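Local coordinates for protein chitinase (Paenibacillus sp. FPU-7, PDB 5GZT) that probably cleaves chitin and chitodextrins at random internal beta-1,4 linkages between N-acetylglucosamine units, using two family 18 glycosidase domains, at residues T50-V55 and G71-V76. Numbering follows the deposited sequence.
Sequences TGFEKV and GSFTDV. With NA (sodium ion), chain C.
Phe52 and Ser72 hold one sodium ion between them through their backbone carbonyls, Phe52 O at 2.5 Å and Ser72 O at 2.4 Å. Thr50 O adds a third carbonyl, and Glu44 OE2 is the fourth protein ligand. Further along, the two backbones are joined by hydrogen bonds. Thr74 N donates to Glu53 O at 2.9 Å, nearly straight at the hydrogen but from above the carbonyl plane. Val55 N donates to Asp75 O at 3.0 Å, close to the line of that C=O bond. With CG anti to its carbonyl carbon (chi1 -56°), the Phe73 ring is carried to Phe52 and Val55, and Glu53 O lies at its edge, near the ring plane. Phe73 CE2 meets Phe52 CB at 3.5 Å, and its CD2 meets Val55 CG2 at 3.6 Å. The two phenyl rings lie side by side, their planes 23° apart and offset, little of one facing the other. Leu42 of strand 40-47 packs against Phe52, Val55 and Phe73. With the Phe73 ring cut back to an alanine, a gap is likely to open beside Phe52, Val55 and Leu42. Thr74 points toward segment 50-55, its CG2 4.1 Å from Glu53 CB. Asp75 OD1 forms a salt bridge with Arg95 on the next strand. The parallel pairing at Val55 and Val76 is consistent with a parallel beta-helix in the N-terminal part of the chain. The sodium probably offsets the repulsion between Phe52 O and Ser72 O, 3.4 Å apart, and the Glu44 carboxylate probably balances its charge, so the ion appears to tie adjacent turns together.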
# COMPACT_ATOMS: atom_id res chain seq x y z
N THR B 50 -15.90 -58.45 1.90
CA THR B 50 -16.60 -57.62 0.91
C THR B 50 -17.87 -58.30 0.39
O THR B 50 -18.76 -57.63 -0.06
CB THR B 50 -15.68 -57.22 -0.26
OG1 THR B 50 -15.39 -58.40 -1.02
CG2 THR B 50 -14.39 -56.51 0.21
N GLY B 51 -17.93 -59.63 0.43
CA GLY B 51 -19.14 -60.37 0.11
C GLY B 51 -19.53 -60.32 -1.36
O GLY B 51 -18.73 -60.73 -2.22
N PHE B 52 -20.77 -59.87 -1.64
CA PHE B 52 -21.25 -59.71 -3.02
C PHE B 52 -20.77 -58.41 -3.59
O PHE B 52 -20.52 -57.44 -2.85
CB PHE B 52 -22.75 -59.74 -3.14
CG PHE B 52 -23.37 -60.96 -2.60
CD1 PHE B 52 -23.42 -62.12 -3.34
CD2 PHE B 52 -23.95 -60.93 -1.33
CE1 PHE B 52 -24.03 -63.26 -2.85
CE2 PHE B 52 -24.57 -62.07 -0.80
CZ PHE B 52 -24.62 -63.24 -1.56
N GLU B 53 -20.66 -58.37 -4.92
CA GLU B 53 -20.35 -57.09 -5.59
C GLU B 53 -21.25 -56.81 -6.79
O GLU B 53 -22.21 -56.05 -6.66
CB GLU B 53 -18.85 -56.99 -5.89
CG GLU B 53 -18.06 -56.67 -4.62
CD GLU B 53 -16.60 -56.41 -4.85
OE1 GLU B 53 -15.98 -57.25 -5.49
OE2 GLU B 53 -16.11 -55.38 -4.36
N LYS B 54 -20.96 -57.43 -7.92
CA LYS B 54 -21.73 -57.26 -9.12
C LYS B 54 -22.89 -58.29 -9.17
O LYS B 54 -22.74 -59.49 -8.84
CB LYS B 54 -20.82 -57.30 -10.37
CG LYS B 54 -21.56 -57.10 -11.73
CD LYS B 54 -20.65 -56.80 -12.94
CE LYS B 54 -21.27 -57.23 -14.29
NZ LYS B 54 -22.42 -56.42 -14.77
N VAL B 55 -24.05 -57.80 -9.60
CA VAL B 55 -25.22 -58.61 -9.76
C VAL B 55 -25.89 -58.22 -11.06
O VAL B 55 -26.03 -57.00 -11.33
CB VAL B 55 -26.22 -58.34 -8.59
CG1 VAL B 55 -27.44 -59.22 -8.74
CG2 VAL B 55 -25.56 -58.54 -7.23
N GLY B 71 -27.64 -55.93 1.40
CA GLY B 71 -26.20 -55.87 1.40
C GLY B 71 -25.68 -54.63 0.68
O GLY B 71 -26.46 -53.75 0.30
N SER B 72 -24.35 -54.61 0.52
CA SER B 72 -23.59 -53.49 -0.10
C SER B 72 -23.12 -53.96 -1.45
O SER B 72 -22.32 -54.89 -1.50
CB SER B 72 -22.38 -53.08 0.73
OG SER B 72 -21.86 -51.84 0.28
N PHE B 73 -23.64 -53.38 -2.55
CA PHE B 73 -23.36 -53.88 -3.88
C PHE B 73 -22.66 -52.81 -4.72
O PHE B 73 -22.64 -51.63 -4.39
CB PHE B 73 -24.61 -54.44 -4.55
CG PHE B 73 -25.30 -55.52 -3.77
CD1 PHE B 73 -26.19 -55.20 -2.75
CD2 PHE B 73 -25.10 -56.85 -4.07
CE1 PHE B 73 -26.86 -56.19 -2.05
CE2 PHE B 73 -25.75 -57.87 -3.34
CZ PHE B 73 -26.63 -57.53 -2.34
N THR B 74 -22.03 -53.24 -5.79
CA THR B 74 -21.33 -52.27 -6.65
C THR B 74 -22.29 -51.91 -7.80
O THR B 74 -23.03 -50.94 -7.68
CB THR B 74 -19.97 -52.86 -7.14
OG1 THR B 74 -20.17 -54.19 -7.64
CG2 THR B 74 -19.01 -52.91 -6.01
N ASP B 75 -22.28 -52.74 -8.85
CA ASP B 75 -23.04 -52.55 -10.04
C ASP B 75 -24.10 -53.59 -9.98
O ASP B 75 -23.79 -54.79 -9.86
CB ASP B 75 -22.22 -52.76 -11.34
CG ASP B 75 -21.12 -51.74 -11.52
OD1 ASP B 75 -21.39 -50.55 -11.63
OD2 ASP B 75 -19.97 -52.14 -11.63
N VAL B 76 -25.33 -53.13 -10.12
CA VAL B 76 -26.45 -54.04 -10.21
C VAL B 76 -27.19 -53.64 -11.45
O VAL B 76 -27.61 -52.49 -11.57
CB VAL B 76 -27.42 -53.89 -9.04
CG1 VAL B 76 -28.64 -54.80 -9.22
CG2 VAL B 76 -26.69 -54.14 -7.76
NA NA C . -20.68 -56.42 -0.63